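Local coordinates for type II restriction enzyme NgoMIV (Neisseria gonorrhoeae, PDB 1FIU), which recognises the double-stranded sequence 5'-GCCGGC-3' as a homotetramer and, with magnesium ions, cleaves it after the first G, at residues I[19-24]-I[58-63]; I[148-153]-I[158-163]; I[230-235]-I[266-271]. All blocks are in the same frame, centred on the assembly; numbering follows the deposited sequence.

Contact 1 of 3, residues I[19-24]-I[58-63]. With nucleotides of chain B; nucleotides of chain D.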
loop_
_atom_site.group_PDB
_atom_site.type_symbol
_atom_site.label_atom_id
_atom_site.label_comp_id
_atom_site.label_asym_id
_atom_site.label_seq_id
_atom_site.Cartn_x
_atom_site.Cartn_y
_atom_site.Cartn_z
ATOM N N GLY I 19 1.195 -17.678 -37.174
ATOM C CA GLY I 19 2.073 -18.466 -36.330
ATOM C C GLY I 19 1.347 -19.608 -35.637
ATOM O O GLY I 19 1.933 -20.350 -34.849
ATOM N N ASN I 20 0.058 -19.750 -35.944
ATOM C CA ASN I 20 -0.781 -20.783 -35.330
ATOM C C ASN I 20 -0.913 -20.583 -33.813
ATOM O O ASN I 20 -1.180 -21.542 -33.078
ATOM C CB ASN I 20 -0.228 -22.186 -35.634
ATOM C CG ASN I 20 -0.377 -22.568 -37.096
ATOM O OD1 ASN I 20 0.106 -23.614 -37.527
ATOM N ND2 ASN I 20 -1.043 -21.725 -37.862
ATOM N N ILE I 21 -0.702 -19.347 -33.350
ATOM C CA ILE I 21 -0.822 -19.034 -31.922
ATOM C C ILE I 21 -2.312 -19.122 -31.626
ATOM O O ILE I 21 -2.728 -19.727 -30.634
ATOM C CB ILE I 21 -0.319 -17.615 -31.598
ATOM C CG1 ILE I 21 1.135 -17.438 -32.102
ATOM C CG2 ILE I 21 -0.452 -17.363 -30.100
ATOM C CD1 ILE I 21 2.047 -18.603 -31.794
ATOM N N LEU I 22 -3.099 -18.495 -32.500
ATOM C CA LEU I 22 -4.561 -18.543 -32.430
ATOM C C LEU I 22 -4.998 -19.474 -33.572
ATOM O O LEU I 22 -4.798 -19.157 -34.747
ATOM C CB LEU I 22 -5.196 -17.166 -32.660
ATOM C CG LEU I 22 -6.740 -17.199 -32.599
ATOM C CD1 LEU I 22 -7.203 -17.570 -31.176
ATOM C CD2 LEU I 22 -7.311 -15.854 -32.988
ATOM N N ALA I 23 -5.576 -20.620 -33.225
ATOM C CA ALA I 23 -6.027 -21.573 -34.254
ATOM C C ALA I 23 -7.047 -22.497 -33.611
ATOM O O ALA I 23 -7.423 -22.298 -32.453
ATOM C CB ALA I 23 -4.852 -22.370 -34.786
ATOM N N THR I 24 -7.499 -23.499 -34.360
ATOM C CA THR I 24 -8.511 -24.432 -33.854
ATOM C C THR I 24 -7.947 -25.840 -33.966
ATOM O O THR I 24 -7.321 -26.159 -34.977
ATOM C CB THR I 24 -9.804 -24.336 -34.711
ATOM O OG1 THR I 24 -10.287 -22.984 -34.717
ATOM C CG2 THR I 24 -10.878 -25.246 -34.175
ATOM N N GLU I 58 -2.825 -28.442 -33.746
ATOM C CA GLU I 58 -2.819 -28.747 -32.327
ATOM C C GLU I 58 -2.442 -27.498 -31.547
ATOM O O GLU I 58 -1.673 -26.657 -32.030
ATOM C CB GLU I 58 -1.826 -29.873 -32.016
ATOM C CG GLU I 58 -2.373 -31.273 -32.318
ATOM C CD GLU I 58 -3.545 -31.669 -31.411
ATOM O OE1 GLU I 58 -3.316 -31.907 -30.204
ATOM O OE2 GLU I 58 -4.694 -31.740 -31.901
ATOM N N ARG I 59 -3.032 -27.368 -30.363
ATOM C CA ARG I 59 -2.777 -26.248 -29.461
ATOM C C ARG I 59 -1.269 -26.217 -29.174
ATOM O O ARG I 59 -0.659 -27.236 -28.863
ATOM C CB ARG I 59 -3.556 -26.467 -28.156
ATOM C CG ARG I 59 -3.696 -25.257 -27.272
ATOM C CD ARG I 59 -4.335 -25.679 -25.948
ATOM N NE ARG I 59 -4.770 -24.528 -25.178
ATOM C CZ ARG I 59 -6.031 -24.132 -25.060
ATOM N NH1 ARG I 59 -7.017 -24.801 -25.659
ATOM N NH2 ARG I 59 -6.304 -23.049 -24.346
ATOM N N LEU I 60 -0.663 -25.042 -29.282
ATOM C CA LEU I 60 0.767 -24.958 -29.009
ATOM C C LEU I 60 1.020 -25.057 -27.515
ATOM O O LEU I 60 0.141 -24.782 -26.697
ATOM C CB LEU I 60 1.334 -23.611 -29.490
ATOM C CG LEU I 60 1.146 -23.231 -30.953
ATOM C CD1 LEU I 60 1.880 -21.905 -31.240
ATOM C CD2 LEU I 60 1.679 -24.340 -31.818
ATOM N N PRO I 61 2.226 -25.480 -27.139
ATOM C CA PRO I 61 2.583 -25.581 -25.724
ATOM C C PRO I 61 2.412 -24.179 -25.145
ATOM O O PRO I 61 2.708 -23.181 -25.824
ATOM C CB PRO I 61 4.057 -25.968 -25.762
ATOM C CG PRO I 61 4.162 -26.763 -27.023
ATOM C CD PRO I 61 3.314 -25.974 -28.003
ATOM N N GLY I 62 1.924 -24.090 -23.904
ATOM C CA GLY I 62 1.735 -22.782 -23.283
ATOM C C GLY I 62 2.971 -21.895 -23.247
ATOM O O GLY I 62 2.858 -20.681 -23.303
ATOM N N GLN I 63 4.151 -22.476 -23.114
ATOM C CA GLN I 63 5.381 -21.664 -23.108
ATOM C C GLN I 63 5.580 -20.990 -24.477
ATOM O O GLN I 63 6.083 -19.870 -24.581
ATOM C CB GLN I 63 6.585 -22.552 -22.810
ATOM C CG GLN I 63 6.482 -23.325 -21.503
ATOM C CD GLN I 63 5.822 -24.686 -21.632
ATOM O OE1 GLN I 63 5.091 -24.968 -22.600
ATOM N NE2 GLN I 63 6.050 -25.534 -20.642
ATOM P P DG B 6 8.550 -29.203 -23.822
ATOM O OP1 DG B 6 7.263 -29.863 -24.092
ATOM O OP2 DG B 6 9.807 -29.962 -23.986
ATOM O "O5'" DG B 6 8.647 -27.847 -24.658
ATOM C "C5'" DG B 6 7.497 -27.005 -24.799
ATOM C "C4'" DG B 6 7.902 -25.549 -24.804
ATOM O "O4'" DG B 6 8.484 -25.177 -23.535
ATOM C "C3'" DG B 6 8.944 -25.160 -25.844
ATOM O "O3'" DG B 6 8.720 -23.777 -26.114
ATOM C "C2'" DG B 6 10.248 -25.381 -25.099
ATOM C "C1'" DG B 6 9.892 -24.971 -23.672
ATOM N N9 DG B 6 10.525 -25.748 -22.608
ATOM C C8 DG B 6 10.924 -27.062 -22.648
ATOM N N7 DG B 6 11.309 -27.515 -21.483
ATOM C C5 DG B 6 11.177 -26.422 -20.633
ATOM C C6 DG B 6 11.408 -26.307 -19.232
ATOM O O6 DG B 6 11.730 -27.198 -18.421
ATOM N N1 DG B 6 11.212 -25.002 -18.788
ATOM C C2 DG B 6 10.820 -23.952 -19.582
ATOM N N2 DG B 6 10.743 -22.751 -18.989
ATOM N N3 DG B 6 10.541 -24.063 -20.873
ATOM C C4 DG B 6 10.747 -25.315 -21.327
ATOM P P DG D 3 -3.196 -22.030 -22.246
ATOM O OP1 DG D 3 -3.429 -22.516 -23.620
ATOM O OP2 DG D 3 -4.333 -21.424 -21.483
ATOM O "O5'" DG D 3 -2.642 -23.208 -21.343
ATOM C "C5'" DG D 3 -1.849 -24.261 -21.879
ATOM C "C4'" DG D 3 -2.436 -25.596 -21.478
ATOM O "O4'" DG D 3 -2.322 -25.783 -20.051
ATOM C "C3'" DG D 3 -3.918 -25.756 -21.799
ATOM O "O3'" DG D 3 -4.136 -27.101 -22.232
ATOM C "C2'" DG D 3 -4.617 -25.387 -20.499
ATOM C "C1'" DG D 3 -3.598 -25.728 -19.420
ATOM N N9 DG D 3 -3.524 -24.715 -18.367
ATOM C C8 DG D 3 -3.777 -23.368 -18.491
ATOM N N7 DG D 3 -3.642 -22.710 -17.366
ATOM C C5 DG D 3 -3.262 -23.680 -16.447
ATOM C C6 DG D 3 -2.958 -23.572 -15.063
ATOM O O6 DG D 3 -2.928 -22.559 -14.361
ATOM N N1 DG D 3 -2.648 -24.811 -14.505
ATOM C C2 DG D 3 -2.601 -26.008 -15.211
ATOM N N2 DG D 3 -2.275 -27.108 -14.510
ATOM N N3 DG D 3 -2.855 -26.111 -16.500
ATOM C C4 DG D 3 -3.190 -24.924 -17.050
ATOM P P DC B 5 5.518 -32.610 -19.678
ATOM O OP1 DC B 5 4.880 -33.115 -20.922
ATOM O OP2 DC B 5 6.442 -33.461 -18.903
ATOM O "O5'" DC B 5 6.285 -31.261 -20.018
ATOM C "C5'" DC B 5 5.672 -30.270 -20.820
ATOM C "C4'" DC B 5 6.608 -29.097 -20.964
ATOM O "O4'" DC B 5 6.652 -28.377 -19.716
ATOM C "C3'" DC B 5 8.058 -29.484 -21.275
ATOM O "O3'" DC B 5 8.540 -28.658 -22.316
ATOM C "C2'" DC B 5 8.815 -29.130 -20.003
ATOM C "C1'" DC B 5 7.981 -27.971 -19.480
ATOM N N1 DC B 5 8.092 -27.642 -18.053
ATOM C C2 DC B 5 8.063 -26.286 -17.655
ATOM O O2 DC B 5 7.901 -25.402 -18.515
ATOM N N3 DC B 5 8.193 -25.991 -16.329
ATOM C C4 DC B 5 8.317 -26.980 -15.434
ATOM N N4 DC B 5 8.452 -26.650 -14.146
ATOM C C5 DC B 5 8.316 -28.356 -15.817
ATOM C C6 DC B 5 8.211 -28.637 -17.116
HETATM O O HOH W 1 -2.534 -23.931 -32.259
HETATM O O HOH W 2 -1.796 -22.072 -29.074
#
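I21 and L60 bring their two loop segments together, with CA atoms 6.8 Å apart and no direct backbone hydrogen bond between them. Segment 19-24 leaves helix 4-18 through a Schellman motif, in which N20 takes a positive phi (63°), a conformation asparagine tolerates better than most residues; its ND2 also bonds back to L17 O. Segment 58-63 runs into helix 62-81, whose N-cap position P61 occupies.

L60 supplies most of the packing. Its CG lies 3.6 Å from N20 O, and its CD1 meets CD1 of I21 at 3.4 Å, tighter than usual for two methyl groups, the side chains crossing at about a right angle. I21 leaves its backbone heading away from segment 58-63; because CG1 stands anti to the carbonyl carbon (chi1 -55°) and the chain bends again at chi2, CD1 swings back to the contact. Two waters bridge the segments: one donates to N20 O and E58 O, the other donates to I21 O and accepts from L60 N.

R59 before L60 and Q63 at the start of helix 62-81 reach DNA. R59 runs extended from CG to NE and offers its guanidinium edge, in plane, to one phosphate oxygen: NE and NH2 both donate to OP1 of DG3 of chain D. A long cationic side chain suits a phosphate, which it can reach and pair with in charge. Q63, bent at chi2, lays its CB and amide carbon beside the sugar oxygen of DG6 of chain B and contacts the neighbouring base, NE2 donating to O2 of DC5 of chain B at 2.8 Å with an N-H...O angle of 160°.

Contact 2 of 3, residues I[148-153]-I[158-163]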
loop_
_atom_site.group_PDB
_atom_site.type_symbol
_atom_site.label_atom_id
_atom_site.label_comp_id
_atom_site.label_asym_id
_atom_site.label_seq_id
_atom_site.Cartn_x
_atom_site.Cartn_y
_atom_site.Cartn_z
ATOM N N ILE I 148 18.015 13.191 -23.415
ATOM C CA ILE I 148 18.168 14.181 -24.458
ATOM C C ILE I 148 19.284 15.190 -24.254
ATOM O O ILE I 148 19.685 15.506 -23.122
ATOM C CB ILE I 148 16.851 14.917 -24.665
ATOM C CG1 ILE I 148 16.570 15.841 -23.482
ATOM C CG2 ILE I 148 15.729 13.890 -24.809
ATOM C CD1 ILE I 148 15.264 16.621 -23.574
ATOM N N ALA I 149 19.790 15.693 -25.375
ATOM C CA ALA I 149 20.871 16.655 -25.328
ATOM C C ALA I 149 20.378 18.038 -24.920
ATOM O O ALA I 149 19.196 18.404 -25.108
ATOM C CB ALA I 149 21.544 16.731 -26.699
ATOM N N ASP I 150 21.288 18.836 -24.381
ATOM C CA ASP I 150 20.937 20.197 -24.011
ATOM C C ASP I 150 20.461 20.977 -25.246
ATOM O O ASP I 150 19.584 21.830 -25.152
ATOM C CB ASP I 150 22.149 20.887 -23.378
ATOM C CG ASP I 150 22.387 20.450 -21.951
ATOM O OD1 ASP I 150 21.656 19.557 -21.468
ATOM O OD2 ASP I 150 23.306 21.011 -21.321
ATOM N N ALA I 151 21.035 20.674 -26.420
ATOM C CA ALA I 151 20.641 21.352 -27.637
ATOM C C ALA I 151 19.197 21.044 -28.055
ATOM O O ALA I 151 18.580 21.854 -28.751
ATOM C CB ALA I 151 21.632 20.989 -28.790
ATOM N N GLU I 152 18.687 19.873 -27.638
ATOM C CA GLU I 152 17.306 19.501 -27.939
ATOM C C GLU I 152 16.400 20.301 -26.987
ATOM O O GLU I 152 15.374 20.875 -27.396
ATOM C CB GLU I 152 17.097 17.988 -27.737
ATOM C CG GLU I 152 15.640 17.512 -27.836
ATOM C CD GLU I 152 14.971 17.912 -29.129
ATOM O OE1 GLU I 152 15.695 18.165 -30.132
ATOM O OE2 GLU I 152 13.712 17.969 -29.155
ATOM N N ILE I 153 16.779 20.338 -25.721
ATOM C CA ILE I 153 16.009 21.113 -24.746
ATOM C C ILE I 153 15.998 22.562 -25.212
ATOM O O ILE I 153 14.969 23.244 -25.166
ATOM C CB ILE I 153 16.641 21.007 -23.318
ATOM C CG1 ILE I 153 16.409 19.585 -22.782
ATOM C CG2 ILE I 153 15.983 22.041 -22.331
ATOM C CD1 ILE I 153 17.221 19.230 -21.542
ATOM N N PHE I 158 17.166 29.489 -25.551
ATOM C CA PHE I 158 18.243 29.153 -24.631
ATOM C C PHE I 158 17.635 28.966 -23.225
ATOM O O PHE I 158 17.538 29.918 -22.460
ATOM C CB PHE I 158 19.276 30.290 -24.602
ATOM C CG PHE I 158 20.437 30.053 -23.665
ATOM C CD1 PHE I 158 20.976 28.785 -23.486
ATOM C CD2 PHE I 158 21.014 31.128 -22.977
ATOM C CE1 PHE I 158 22.080 28.576 -22.638
ATOM C CE2 PHE I 158 22.122 30.920 -22.122
ATOM C CZ PHE I 158 22.643 29.646 -21.960
ATOM N N LEU I 159 17.239 27.735 -22.914
ATOM C CA LEU I 159 16.593 27.406 -21.636
ATOM C C LEU I 159 17.532 26.964 -20.517
ATOM O O LEU I 159 17.336 27.343 -19.362
ATOM C CB LEU I 159 15.534 26.313 -21.846
ATOM C CG LEU I 159 14.433 26.542 -22.889
ATOM C CD1 LEU I 159 13.434 25.365 -22.838
ATOM C CD2 LEU I 159 13.719 27.865 -22.621
ATOM N N VAL I 160 18.531 26.152 -20.842
ATOM C CA VAL I 160 19.448 25.660 -19.822
ATOM C C VAL I 160 20.933 25.645 -20.228
ATOM O O VAL I 160 21.277 25.617 -21.415
ATOM C CB VAL I 160 19.107 24.184 -19.401
ATOM C CG1 VAL I 160 17.641 24.086 -18.905
ATOM C CG2 VAL I 160 19.350 23.209 -20.595
ATOM N N ASP I 161 21.791 25.711 -19.208
ATOM C CA ASP I 161 23.232 25.542 -19.397
ATOM C C ASP I 161 23.653 24.553 -18.306
ATOM O O ASP I 161 22.785 23.930 -17.691
ATOM C CB ASP I 161 24.008 26.877 -19.357
ATOM C CG ASP I 161 24.041 27.538 -17.998
ATOM O OD1 ASP I 161 23.493 27.030 -16.989
ATOM O OD2 ASP I 161 24.650 28.628 -17.957
ATOM N N GLU I 162 24.950 24.382 -18.046
ATOM C CA GLU I 162 25.390 23.396 -17.053
ATOM C C GLU I 162 25.199 23.739 -15.575
ATOM O O GLU I 162 25.479 22.905 -14.711
ATOM C CB GLU I 162 26.881 23.064 -17.260
ATOM C CG GLU I 162 27.826 24.182 -16.817
ATOM C CD GLU I 162 28.096 25.237 -17.887
ATOM O OE1 GLU I 162 27.366 25.315 -18.911
ATOM O OE2 GLU I 162 29.059 26.012 -17.693
ATOM N N ASN I 163 24.718 24.944 -15.287
ATOM C CA ASN I 163 24.540 25.374 -13.908
ATOM C C ASN I 163 23.097 25.543 -13.435
ATOM O O ASN I 163 22.875 26.107 -12.367
ATOM C CB ASN I 163 25.281 26.692 -13.683
ATOM C CG ASN I 163 26.762 26.567 -13.956
ATOM O OD1 ASN I 163 27.408 25.650 -13.472
ATOM N ND2 ASN I 163 27.299 27.493 -14.729
#
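I153 meets V160 and L159 where the short helix 150-153 faces the loop that returns past it, with four residues between the two segments. This helix and loop belong to the long excursion between strands 141-145 and 179-187 of the central sheet. No hydrogen bond joins the two segments directly, so shape and apolar surface carry the contact.

The side chains of I153 and V160 cross at about a right angle, touching through one methyl each: CG2 of I153 lies 4.0 Å from CG2 of V160. The I153 methyl stands anti to the backbone N, and this rotation turns it to the loop. V160 places CG2 between its own backbone N and carbonyl carbon, and the same methyl also comes within 4.3 Å of CG of D150. Beta-branched residues suit such a place, since each holds a methyl close to its main chain.

L159 packs at the C-terminal end of segment 148-153, on I153 alone, while V160 reaches back to D150 as well. CD1 of L159 sits 3.5 Å from I153 O and 4.2 Å from I153 CG2, so one leucine methyl covers both a carbonyl and a side chain. That carbonyl also accepts a hydrogen bond from H86 of the second subunit, placing this helix and loop at an interface of the tetramer. D150 turns its carboxylate to R171, with which OD2 forms a salt bridge; R171 also bonds to D161 O and packs on I153 and V160, so it ties both segments together.

N154, just past the helix, holds the return through its OD1, which accepts from the backbone N of L159 and of V160. Farther on, an Asx turn shapes the loop: N163 N donates to D161 OD1 at 3.0 Å, meeting it 55° out of the carboxylate plane.

Contact 3 of 3, residues I[230-235]-I[266-271]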
loop_
_atom_site.group_PDB
_atom_site.type_symbol
_atom_site.label_atom_id
_atom_site.label_comp_id
_atom_site.label_asym_id
_atom_site.label_seq_id
_atom_site.Cartn_x
_atom_site.Cartn_y
_atom_site.Cartn_z
ATOM N N SER I 230 -10.658 -10.771 -13.099
ATOM C CA SER I 230 -9.790 -11.109 -11.974
ATOM C C SER I 230 -8.548 -10.200 -11.917
ATOM O O SER I 230 -7.910 -10.119 -10.889
ATOM C CB SER I 230 -9.371 -12.589 -11.998
ATOM O OG SER I 230 -8.519 -12.900 -13.081
ATOM N N ILE I 231 -8.199 -9.559 -13.027
ATOM C CA ILE I 231 -7.082 -8.602 -12.995
ATOM C C ILE I 231 -7.551 -7.175 -13.352
ATOM O O ILE I 231 -6.962 -6.199 -12.884
ATOM C CB ILE I 231 -5.912 -9.075 -13.924
ATOM C CG1 ILE I 231 -4.689 -8.152 -13.778
ATOM C CG2 ILE I 231 -6.371 -9.139 -15.358
ATOM C CD1 ILE I 231 -4.012 -8.208 -12.390
ATOM N N ALA I 232 -8.635 -7.038 -14.132
ATOM C CA ALA I 232 -9.108 -5.717 -14.531
ATOM C C ALA I 232 -9.873 -4.949 -13.451
ATOM O O ALA I 232 -9.760 -3.719 -13.342
ATOM C CB ALA I 232 -9.986 -5.827 -15.787
ATOM N N LEU I 233 -10.661 -5.650 -12.642
ATOM C CA LEU I 233 -11.418 -4.928 -11.609
ATOM C C LEU I 233 -10.533 -4.415 -10.486
ATOM O O LEU I 233 -9.524 -5.015 -10.163
ATOM C CB LEU I 233 -12.519 -5.829 -11.018
ATOM C CG LEU I 233 -13.636 -6.239 -11.975
ATOM C CD1 LEU I 233 -14.569 -7.182 -11.193
ATOM C CD2 LEU I 233 -14.407 -5.050 -12.513
ATOM N N GLY I 234 -10.934 -3.291 -9.894
ATOM C CA GLY I 234 -10.175 -2.727 -8.800
ATOM C C GLY I 234 -9.152 -1.737 -9.334
ATOM O O GLY I 234 -8.885 -1.710 -10.544
ATOM N N THR I 235 -8.578 -0.939 -8.432
ATOM C CA THR I 235 -7.580 0.060 -8.822
ATOM C C THR I 235 -6.425 0.069 -7.843
ATOM O O THR I 235 -6.527 -0.461 -6.733
ATOM C CB THR I 235 -8.188 1.494 -8.836
ATOM O OG1 THR I 235 -8.737 1.796 -7.550
ATOM C CG2 THR I 235 -9.283 1.606 -9.886
ATOM N N TYR I 266 -19.442 -4.705 -19.800
ATOM C CA TYR I 266 -19.678 -3.261 -19.746
ATOM C C TYR I 266 -19.269 -2.612 -18.437
ATOM O O TYR I 266 -18.928 -1.435 -18.424
ATOM C CB TYR I 266 -21.141 -2.920 -20.100
ATOM C CG TYR I 266 -21.402 -3.121 -21.575
ATOM C CD1 TYR I 266 -22.268 -4.117 -22.020
ATOM C CD2 TYR I 266 -20.710 -2.375 -22.533
ATOM C CE1 TYR I 266 -22.435 -4.373 -23.380
ATOM C CE2 TYR I 266 -20.867 -2.624 -23.901
ATOM C CZ TYR I 266 -21.732 -3.628 -24.314
ATOM O OH TYR I 266 -21.894 -3.906 -25.654
ATOM N N ILE I 267 -19.284 -3.357 -17.338
ATOM C CA ILE I 267 -18.833 -2.784 -16.068
ATOM C C ILE I 267 -17.358 -2.430 -16.244
ATOM O O ILE I 267 -16.912 -1.339 -15.849
ATOM C CB ILE I 267 -18.969 -3.775 -14.910
ATOM C CG1 ILE I 267 -20.445 -3.847 -14.495
ATOM C CG2 ILE I 267 -18.116 -3.325 -13.712
ATOM C CD1 ILE I 267 -20.737 -4.941 -13.528
ATOM N N MET I 268 -16.608 -3.348 -16.844
ATOM C CA MET I 268 -15.178 -3.110 -17.069
ATOM C C MET I 268 -14.908 -2.051 -18.128
ATOM O O MET I 268 -14.043 -1.193 -17.934
ATOM C CB MET I 268 -14.462 -4.416 -17.446
ATOM C CG MET I 268 -14.479 -5.449 -16.345
ATOM S SD MET I 268 -13.499 -6.905 -16.732
ATOM C CE MET I 268 -14.616 -7.798 -17.917
ATOM N N VAL I 269 -15.637 -2.070 -19.240
ATOM C CA VAL I 269 -15.394 -1.080 -20.284
ATOM C C VAL I 269 -15.901 0.309 -19.892
ATOM O O VAL I 269 -15.183 1.310 -20.019
ATOM C CB VAL I 269 -16.036 -1.516 -21.618
ATOM C CG1 VAL I 269 -15.922 -0.397 -22.656
ATOM C CG2 VAL I 269 -15.355 -2.797 -22.115
ATOM N N ASN I 270 -17.133 0.391 -19.403
ATOM C CA ASN I 270 -17.645 1.690 -19.010
ATOM C C ASN I 270 -16.903 2.214 -17.782
ATOM O O ASN I 270 -16.814 3.432 -17.576
ATOM C CB ASN I 270 -19.145 1.615 -18.724
ATOM C CG ASN I 270 -19.955 1.338 -19.972
ATOM O OD1 ASN I 270 -19.507 1.597 -21.087
ATOM N ND2 ASN I 270 -21.170 0.824 -19.788
ATOM N N GLY I 271 -16.383 1.282 -16.984
ATOM C CA GLY I 271 -15.652 1.585 -15.769
ATOM C C GLY I 271 -14.172 1.863 -16.002
ATOM O O GLY I 271 -13.401 1.909 -15.050
#
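M268, L233 and A232 carry this buried packing between the ends of two helices, 225-232 and 259-270, in the alpha/beta PD-(D/E)XK nuclease fold. Both helices finish here: L233 and G271 are the first residues to leave helical geometry.

M268 has the largest share of the surface. It points at the other segment, and its chain bends at chi3 (-77°) after running extended through chi2. Two of its atoms find different partners: CG lies 3.9 Å from CD2 of L233, while the sulfur, SD, goes to A232. A flexible, unbranched side chain suits this task, since it can thread along helix 225-232, where it also packs on P225, I228 and S229.

L233 comes next. Its side chain crosses that of M268 at about a right angle, and one branch, CD2, does all the touching, reaching I267 CG2 at 4.3 Å as well. A branched leucine suits a spot where a single methyl must meet two residues of the facing helix. L233 also packs on S133, and I267 on A128, of the third subunit, so the pair also faces a neighbour.

Alanine at 232 brings a compact methyl to the contact and lets the sulfur approach the helix closely: CB of A232 rests 3.8 Å from SD of M268.

In the fold
The three contacts follow one another along the chain without nesting, and none touches another. Contacts 1 and 2 lie on opposite sides of the chain's centre, their centres about 51 Å apart; contact 3 is about 28 Å from contact 1 and about 43 Å from contact 2, centre to centre. Contact 1 is the one that grips DNA: the side chain of I21 is about 11 Å from that of the magnesium ligand C186 and about 13 Å from a bound magnesium ion. Contact 3 comes within about 6 Å of the DNA at its nearest atom, whereas contact 2 stays about 30 Å from it. Contacts 2 and 3 both meet the second subunit, so both lie at interfaces of the tetramer.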